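Local atomic coordinates of prolyl endopeptidase (Myxococcus xanthus, PDB entry 2BKL), a protein that probably hydrolyses oligopeptides on the carboxyl side of proline, and much less after alanine, as a serine protease of the prolyl oligopeptidase family. Residues A[555-567]-A[586-598]. Residues are numbered along the deposited sequence; the frame is centred on the assembly and turned at random.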
ATOM      1  N   CYS A 555       2.141  15.713   4.851  1.00  5.65           N
ATOM      2  CA  CYS A 555       2.490  15.180   3.521  1.00  5.86           C
ATOM      3  C   CYS A 555       3.598  14.181   3.761  1.00  7.99           C
ATOM      4  O   CYS A 555       4.701  14.566   4.148  1.00  8.53           O
ATOM      5  CB  CYS A 555       2.927  16.341   2.620  1.00  6.36           C
ATOM      6  SG  CYS A 555       3.460  15.883   0.980  1.00  8.18           S
ATOM      7  N   ALA A 556       3.332  12.899   3.569  1.00  7.29           N
ATOM      8  CA  ALA A 556       4.280  11.822   3.858  1.00  6.71           C
ATOM      9  C   ALA A 556       4.859  11.213   2.602  1.00  5.45           C
ATOM     10  O   ALA A 556       4.165  11.010   1.592  1.00  6.52           O
ATOM     11  CB  ALA A 556       3.620  10.720   4.695  1.00  7.99           C
ATOM     12  N   VAL A 557       6.154  10.910   2.696  1.00  5.32           N
ATOM     13  CA  VAL A 557       6.946  10.226   1.658  1.00  6.41           C
ATOM     14  C   VAL A 557       6.419  10.496   0.250  1.00  5.68           C
ATOM     15  O   VAL A 557       6.035   9.568  -0.468  1.00  6.40           O
ATOM     16  CB  VAL A 557       7.105   8.733   1.961  1.00  5.95           C
ATOM     17  CG1 VAL A 557       8.085   8.543   3.131  1.00  7.09           C
ATOM     18  CG2 VAL A 557       5.810   8.057   2.220  1.00  6.81           C
ATOM     19  N   PRO A 558       6.405  11.760  -0.165  1.00  5.62           N
ATOM     20  CA  PRO A 558       5.595  12.171  -1.323  1.00  5.74           C
ATOM     21  C   PRO A 558       6.273  12.196  -2.691  1.00  5.93           C
ATOM     22  O   PRO A 558       7.505  12.353  -2.793  1.00  6.49           O
ATOM     23  CB  PRO A 558       5.233  13.590  -0.968  1.00  6.79           C
ATOM     24  CG  PRO A 558       6.545  14.123  -0.291  1.00  6.25           C
ATOM     25  CD  PRO A 558       6.953  12.933   0.545  1.00  6.52           C
ATOM     26  N   LEU A 559       5.453  12.140  -3.741  1.00  5.34           N
ATOM     27  CA  LEU A 559       5.814  12.590  -5.084  1.00  6.76           C
ATOM     28  C   LEU A 559       5.315  14.007  -5.263  1.00  5.91           C
ATOM     29  O   LEU A 559       4.128  14.266  -5.043  1.00  5.33           O
ATOM     30  CB  LEU A 559       5.152  11.684  -6.129  1.00  7.00           C
ATOM     31  CG  LEU A 559       5.677  10.258  -6.195  1.00  7.02           C
ATOM     32  CD1 LEU A 559       4.756   9.343  -6.973  1.00 10.57           C
ATOM     33  CD2 LEU A 559       7.096  10.240  -6.780  1.00  8.01           C
ATOM     34  N   LEU A 560       6.195  14.942  -5.672  1.00  4.84           N
ATOM     35  CA  LEU A 560       5.818  16.354  -5.800  1.00  4.14           C
ATOM     36  C   LEU A 560       6.375  17.066  -7.030  1.00  6.11           C
ATOM     37  O   LEU A 560       5.758  18.021  -7.477  1.00  6.90           O
ATOM     38  CB  LEU A 560       6.128  17.150  -4.513  1.00  4.77           C
ATOM     39  CG  LEU A 560       5.437  16.660  -3.255  1.00  5.59           C
ATOM     40  CD1 LEU A 560       6.083  17.159  -1.990  1.00  6.00           C
ATOM     41  CD2 LEU A 560       3.983  16.992  -3.256  1.00  7.20           C
ATOM     42  N   ASP A 561       7.550  16.666  -7.545  1.00  5.32           N
ATOM     43  CA  ASP A 561       8.027  17.165  -8.844  1.00  4.46           C
ATOM     44  C   ASP A 561       7.639  16.136  -9.894  1.00  4.37           C
ATOM     45  O   ASP A 561       8.304  15.097 -10.059  1.00  6.41           O
ATOM     46  CB  ASP A 561       9.540  17.412  -8.846  1.00  4.99           C
ATOM     47  CG  ASP A 561      10.056  17.908 -10.159  1.00  5.08           C
ATOM     48  OD1 ASP A 561       9.342  17.783 -11.185  1.00  6.40           O
ATOM     49  OD2 ASP A 561      11.212  18.437 -10.237  1.00  7.40           O
ATOM     50  N   MET A 562       6.513  16.377 -10.552  1.00  5.18           N
ATOM     51  CA  MET A 562       5.955  15.385 -11.472  1.00  6.13           C
ATOM     52  C   MET A 562       6.535  15.512 -12.873  1.00  6.74           C
ATOM     53  O   MET A 562       6.265  14.697 -13.725  1.00  6.87           O
ATOM     54  CB  MET A 562       4.430  15.462 -11.493  1.00  6.05           C
ATOM     55  CG  MET A 562       3.839  15.159 -10.139  1.00  7.52           C
ATOM     56  SD  MET A 562       4.223  13.501  -9.519  1.00  7.94           S
ATOM     57  CE  MET A 562       3.449  12.488 -10.692  1.00 10.26           C
ATOM     58  N   VAL A 563       7.346  16.542 -13.106  1.00  5.79           N
ATOM     59  CA  VAL A 563       8.082  16.681 -14.352  1.00  6.84           C
ATOM     60  C   VAL A 563       9.322  15.790 -14.337  1.00  6.24           C
ATOM     61  O   VAL A 563       9.795  15.365 -15.390  1.00  7.54           O
ATOM     62  CB  VAL A 563       8.432  18.168 -14.594  1.00  6.93           C
ATOM     63  CG1 VAL A 563       9.310  18.341 -15.823  1.00  7.48           C
ATOM     64  CG2 VAL A 563       7.150  18.993 -14.713  1.00  7.22           C
ATOM     65  N   ARG A 564       9.860  15.510 -13.151  1.00  5.96           N
ATOM     66  CA  ARG A 564      11.099  14.746 -13.030  1.00  5.92           C
ATOM     67  C   ARG A 564      10.975  13.419 -12.252  1.00  6.83           C
ATOM     68  O   ARG A 564      11.941  12.696 -12.094  1.00  7.06           O
ATOM     69  CB  ARG A 564      12.196  15.585 -12.390  1.00  6.44           C
ATOM     70  CG  ARG A 564      12.606  16.763 -13.228  1.00  7.63           C
ATOM     71  CD  ARG A 564      13.638  17.672 -12.622  1.00  7.10           C
ATOM     72  NE  ARG A 564      14.899  17.037 -12.272  1.00  5.99           N
ATOM     73  CZ  ARG A 564      15.872  16.724 -13.143  1.00  6.47           C
ATOM     74  NH1 ARG A 564      15.700  16.880 -14.456  1.00  8.14           N
ATOM     75  NH2 ARG A 564      17.013  16.220 -12.673  1.00  8.24           N
ATOM     76  N   TYR A 565       9.785  13.065 -11.786  1.00  5.51           N
ATOM     77  CA  TYR A 565       9.667  11.891 -10.898  1.00  5.46           C
ATOM     78  C   TYR A 565      10.182  10.584 -11.531  1.00  5.43           C
ATOM     79  O   TYR A 565      10.665   9.716 -10.821  1.00  6.00           O
ATOM     80  CB  TYR A 565       8.226  11.713 -10.391  1.00  4.74           C
ATOM     81  CG  TYR A 565       7.376  10.917 -11.345  1.00  4.49           C
ATOM     82  CD1 TYR A 565       6.734  11.522 -12.423  1.00  5.80           C
ATOM     83  CD2 TYR A 565       7.290   9.521 -11.241  1.00  5.97           C
ATOM     84  CE1 TYR A 565       5.989  10.773 -13.343  1.00  6.10           C
ATOM     85  CE2 TYR A 565       6.549   8.763 -12.177  1.00  4.47           C
ATOM     86  CZ  TYR A 565       5.918   9.381 -13.206  1.00  4.90           C
ATOM     87  OH  TYR A 565       5.233   8.623 -14.105  1.00  6.15           O
ATOM     88  N   HIS A 566      10.032  10.460 -12.841  1.00  5.16           N
ATOM     89  CA  HIS A 566      10.364   9.219 -13.533  1.00  6.11           C
ATOM     90  C   HIS A 566      11.888   8.935 -13.553  1.00  6.48           C
ATOM     91  O   HIS A 566      12.301   7.828 -13.869  1.00  9.33           O
ATOM     92  CB  HIS A 566       9.826   9.256 -14.959  1.00  7.52           C
ATOM     93  CG  HIS A 566      10.377  10.393 -15.758  1.00  7.25           C
ATOM     94  ND1 HIS A 566       9.962  11.694 -15.572  1.00  8.40           N
ATOM     95  CD2 HIS A 566      11.368  10.440 -16.681  1.00  8.72           C
ATOM     96  CE1 HIS A 566      10.663  12.489 -16.361  1.00  8.52           C
ATOM     97  NE2 HIS A 566      11.529  11.753 -17.042  1.00 10.09           N
ATOM     98  N   LEU A 567      12.701   9.923 -13.203  1.00  6.40           N
ATOM     99  CA  LEU A 567      14.163   9.803 -13.241  1.00  7.19           C
ATOM    100  C   LEU A 567      14.780   9.167 -12.006  1.00  7.96           C
ATOM    101  O   LEU A 567      15.994   8.913 -11.973  1.00  9.28           O
ATOM    102  CB  LEU A 567      14.788  11.188 -13.466  1.00  8.13           C
ATOM    103  CG  LEU A 567      14.339  11.932 -14.719  1.00  8.91           C
ATOM    104  CD1 LEU A 567      14.814  13.388 -14.692  1.00 10.18           C
ATOM    105  CD2 LEU A 567      14.852  11.236 -15.975  1.00  9.76           C
ATOM    106  N   ASP A 586       1.811  14.103 -22.305  1.00 10.22           N
ATOM    107  CA  ASP A 586       1.908  13.761 -20.893  1.00  8.98           C
ATOM    108  C   ASP A 586       2.478  14.930 -20.111  1.00  8.72           C
ATOM    109  O   ASP A 586       2.055  15.198 -18.981  1.00  8.68           O
ATOM    110  CB  ASP A 586       2.840  12.579 -20.639  1.00  9.40           C
ATOM    111  CG  ASP A 586       2.342  11.246 -21.179  1.00 12.79           C
ATOM    112  OD1 ASP A 586       1.312  11.197 -21.897  1.00 16.69           O
ATOM    113  OD2 ASP A 586       2.978  10.188 -20.917  1.00 10.36           O
ATOM    114  N   PHE A 587       3.502  15.585 -20.665  1.00  8.11           N
ATOM    115  CA  PHE A 587       4.112  16.731 -20.006  1.00  7.38           C
ATOM    116  C   PHE A 587       3.090  17.806 -19.709  1.00  8.04           C
ATOM    117  O   PHE A 587       3.098  18.379 -18.630  1.00  7.56           O
ATOM    118  CB  PHE A 587       5.254  17.318 -20.875  1.00  8.39           C
ATOM    119  CG  PHE A 587       5.727  18.670 -20.420  1.00  8.29           C
ATOM    120  CD1 PHE A 587       6.505  18.803 -19.285  1.00  9.00           C
ATOM    121  CD2 PHE A 587       5.369  19.814 -21.110  1.00  9.60           C
ATOM    122  CE1 PHE A 587       6.929  20.059 -18.851  1.00  8.98           C
ATOM    123  CE2 PHE A 587       5.770  21.071 -20.663  1.00  8.93           C
ATOM    124  CZ  PHE A 587       6.579  21.182 -19.549  1.00  8.55           C
ATOM    125  N   LYS A 588       2.221  18.111 -20.667  1.00  9.06           N
ATOM    126  CA  LYS A 588       1.245  19.173 -20.460  1.00  9.95           C
ATOM    127  C   LYS A 588       0.364  18.847 -19.238  1.00 10.44           C
ATOM    128  O   LYS A 588       0.133  19.688 -18.381  1.00  9.45           O
ATOM    129  CB  LYS A 588       0.372  19.390 -21.686  1.00 14.61           C
ATOM    130  CG  LYS A 588      -0.608  20.523 -21.502  1.00 18.43           C
ATOM    131  CD  LYS A 588      -1.165  20.994 -22.836  1.00 21.03           C
ATOM    132  CE  LYS A 588      -2.109  22.190 -22.631  1.00 21.99           C
ATOM    133  NZ  LYS A 588      -3.278  21.807 -21.792  1.00 26.35           N
ATOM    134  N   THR A 589      -0.085  17.603 -19.158  1.00  8.69           N
ATOM    135  CA  THR A 589      -0.879  17.158 -18.031  1.00  7.41           C
ATOM    136  C   THR A 589      -0.136  17.265 -16.706  1.00  6.47           C
ATOM    137  O   THR A 589      -0.652  17.801 -15.746  1.00  7.70           O
ATOM    138  CB  THR A 589      -1.293  15.686 -18.270  1.00  8.13           C
ATOM    139  OG1 THR A 589      -2.248  15.641 -19.357  1.00 11.58           O
ATOM    140  CG2 THR A 589      -2.002  15.067 -17.055  1.00 10.14           C
ATOM    141  N   LEU A 590       1.068  16.708 -16.656  1.00  5.38           N
ATOM    142  CA  LEU A 590       1.859  16.666 -15.423  1.00  5.53           C
ATOM    143  C   LEU A 590       2.254  18.051 -14.960  1.00  6.35           C
ATOM    144  O   LEU A 590       2.171  18.357 -13.766  1.00  7.97           O
ATOM    145  CB  LEU A 590       3.089  15.794 -15.654  1.00  5.27           C
ATOM    146  CG  LEU A 590       2.805  14.316 -15.887  1.00  5.45           C
ATOM    147  CD1 LEU A 590       3.971  13.676 -16.641  1.00  7.43           C
ATOM    148  CD2 LEU A 590       2.529  13.629 -14.560  1.00  8.19           C
ATOM    149  N   HIS A 591       2.695  18.892 -15.875  1.00  7.62           N
ATOM    150  CA  HIS A 591       3.162  20.215 -15.528  1.00  8.01           C
ATOM    151  C   HIS A 591       2.023  21.035 -14.971  1.00  8.57           C
ATOM    152  O   HIS A 591       2.247  21.840 -14.084  1.00 10.47           O
ATOM    153  CB  HIS A 591       3.815  20.889 -16.738  1.00  8.26           C
ATOM    154  CG  HIS A 591       4.573  22.140 -16.409  1.00  7.76           C
ATOM    155  ND1 HIS A 591       4.689  23.183 -17.302  1.00 12.18           N
ATOM    156  CD2 HIS A 591       5.285  22.497 -15.314  1.00  7.79           C
ATOM    157  CE1 HIS A 591       5.410  24.146 -16.758  1.00 11.52           C
ATOM    158  NE2 HIS A 591       5.809  23.750 -15.562  1.00  9.50           N
ATOM    159  N   ALA A 592       0.784  20.778 -15.412  1.00  7.88           N
ATOM    160  CA  ALA A 592      -0.348  21.556 -14.956  1.00  8.96           C
ATOM    161  C   ALA A 592      -0.656  21.345 -13.480  1.00 10.08           C
ATOM    162  O   ALA A 592      -1.183  22.241 -12.841  1.00 10.03           O
ATOM    163  CB  ALA A 592      -1.546  21.250 -15.793  1.00  8.02           C
ATOM    164  N   TYR A 593      -0.353  20.165 -12.950  1.00  8.02           N
ATOM    165  CA  TYR A 593      -0.602  19.908 -11.521  1.00  7.24           C
ATOM    166  C   TYR A 593       0.604  19.697 -10.598  1.00  7.79           C
ATOM    167  O   TYR A 593       0.427  19.728  -9.394  1.00 10.04           O
ATOM    168  CB  TYR A 593      -1.617  18.776 -11.312  1.00  7.14           C
ATOM    169  CG  TYR A 593      -1.168  17.346 -11.651  1.00  6.51           C
ATOM    170  CD1 TYR A 593      -0.326  16.641 -10.795  1.00  5.64           C
ATOM    171  CD2 TYR A 593      -1.649  16.679 -12.770  1.00  7.90           C
ATOM    172  CE1 TYR A 593       0.026  15.330 -11.054  1.00  6.89           C
ATOM    173  CE2 TYR A 593      -1.299  15.388 -13.046  1.00  6.58           C
ATOM    174  CZ  TYR A 593      -0.465  14.699 -12.187  1.00  5.69           C
ATOM    175  OH  TYR A 593      -0.143  13.381 -12.444  1.00  7.21           O
ATOM    176  N   SER A 594       1.789  19.471 -11.164  1.00  6.81           N
ATOM    177  CA  SER A 594       3.056  19.170 -10.445  1.00  6.05           C
ATOM    178  C   SER A 594       3.216  20.136  -9.269  1.00  6.73           C
ATOM    179  O   SER A 594       3.405  21.336  -9.487  1.00  7.02           O
ATOM    180  CB  SER A 594       4.209  19.328 -11.412  1.00  5.96           C
ATOM    181  OG  SER A 594       5.460  19.113 -10.759  1.00  7.40           O
ATOM    182  N   PRO A 595       2.997  19.705  -8.038  1.00  4.84           N
ATOM    183  CA  PRO A 595       2.936  20.669  -6.930  1.00  5.67           C
ATOM    184  C   PRO A 595       4.172  21.555  -6.794  1.00  4.34           C
ATOM    185  O   PRO A 595       4.060  22.734  -6.468  1.00  4.94           O
ATOM    186  CB  PRO A 595       2.722  19.763  -5.703  1.00  5.78           C
ATOM    187  CG  PRO A 595       1.933  18.643  -6.282  1.00  6.60           C
ATOM    188  CD  PRO A 595       2.554  18.358  -7.619  1.00  6.01           C
ATOM    189  N   TYR A 596       5.349  20.988  -7.016  1.00  4.45           N
ATOM    190  CA  TYR A 596       6.604  21.722  -6.893  1.00  5.39           C
ATOM    191  C   TYR A 596       6.650  22.928  -7.815  1.00  6.11           C
ATOM    192  O   TYR A 596       7.304  23.909  -7.488  1.00  7.54           O
ATOM    193  CB  TYR A 596       7.762  20.790  -7.186  1.00  6.01           C
ATOM    194  CG  TYR A 596       9.111  21.457  -7.285  1.00  5.66           C
ATOM    195  CD1 TYR A 596       9.687  22.086  -6.200  1.00  5.58           C
ATOM    196  CD2 TYR A 596       9.808  21.445  -8.471  1.00  5.48           C
ATOM    197  CE1 TYR A 596      10.930  22.682  -6.284  1.00  6.97           C
ATOM    198  CE2 TYR A 596      11.063  22.060  -8.574  1.00  5.46           C
ATOM    199  CZ  TYR A 596      11.607  22.651  -7.471  1.00  5.64           C
ATOM    200  OH  TYR A 596      12.871  23.175  -7.641  1.00  6.57           O
ATOM    201  N   HIS A 597       5.936  22.858  -8.945  1.00  4.88           N
ATOM    202  CA  HIS A 597       5.902  23.936  -9.936  1.00  4.79           C
ATOM    203  C   HIS A 597       4.730  24.885  -9.770  1.00  7.15           C
ATOM    204  O   HIS A 597       4.517  25.763 -10.619  1.00  8.17           O
ATOM    205  CB  HIS A 597       5.909  23.345 -11.349  1.00  5.79           C
ATOM    206  CG  HIS A 597       7.115  22.528 -11.616  1.00  5.41           C
ATOM    207  ND1 HIS A 597       7.135  21.155 -11.460  1.00  5.60           N
ATOM    208  CD2 HIS A 597       8.360  22.888 -12.012  1.00  7.29           C
ATOM    209  CE1 HIS A 597       8.349  20.709 -11.725  1.00  7.25           C
ATOM    210  NE2 HIS A 597       9.112  21.739 -12.079  1.00  6.22           N
ATOM    211  N   HIS A 598       3.993  24.745  -8.671  1.00  5.92           N
ATOM    212  CA  HIS A 598       2.811  25.565  -8.439  1.00  5.91           C
ATOM    213  C   HIS A 598       2.744  26.198  -7.068  1.00  5.55           C
ATOM    214  O   HIS A 598       1.655  26.537  -6.566  1.00  7.46           O
ATOM    215  CB  HIS A 598       1.560  24.753  -8.759  1.00  7.24           C
ATOM    216  CG  HIS A 598       1.392  24.517 -10.228  1.00  7.88           C
ATOM    217  ND1 HIS A 598       0.787  25.428 -11.075  1.00 11.98           N
ATOM    218  CD2 HIS A 598       1.825  23.502 -11.016  1.00  8.32           C
ATOM    219  CE1 HIS A 598       0.832  24.963 -12.312  1.00 12.15           C
ATOM    220  NE2 HIS A 598       1.467  23.804 -12.305  1.00 11.18           N
TER
HETATM  221  O   HOH W   1      11.650  20.323 -12.261  1.00 11.61           O
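M562 N donates a hydrogen bond to S594 OG at 2.9 Å. OG stands anti to the backbone N (chi1 177°), which turns it to the loop. The same hydroxyl is hydrogen-bonded to H597 ND1 at 2.7 Å, in the imidazole plane, so one oxygen is gripped by M562 N and by H597 ND1. A second bond joins backbones, Y596 N to L560 O, 3.0 Å and nearly straight (167°), with the donor above the carbonyl plane.

D561 brings its carboxylate to the edge of the H597 ring, with OD1 3.1 Å from H597 CE1 and the planes steeply inclined (80°). A water links D561 OD2 to H597 NE2. OD1 also accepts weak bonds from V563 N and R564 N, and OD2 forms a salt bridge with K626. With an alanine in place of D561, K626 would probably lose this carboxylate partner, and V563 N and R564 N their weak bonds.

The rest is apolar. M562 CG lies 3.9 Å from Y593 CE1 and CB rests against L590 CD2; bends at chi2 and chi3 bring CE near Y593 OH. V563 CG2 touches H597 CE1 at 3.6 Å, while CG1 meets the edge of F587. The side chains of L560 and P595 cross at about a right angle, CD2 touching CB at 3.9 Å.

The contact lies in the alpha/beta-hydrolase domain. It ties the loop after strand 552-556, whose L559 lines the ligand pocket, to helix 584-593 and the 3-10 segment that follows. Helix 622-632 packs on L560 and Y596, and strand 18-21 on F587 and H597.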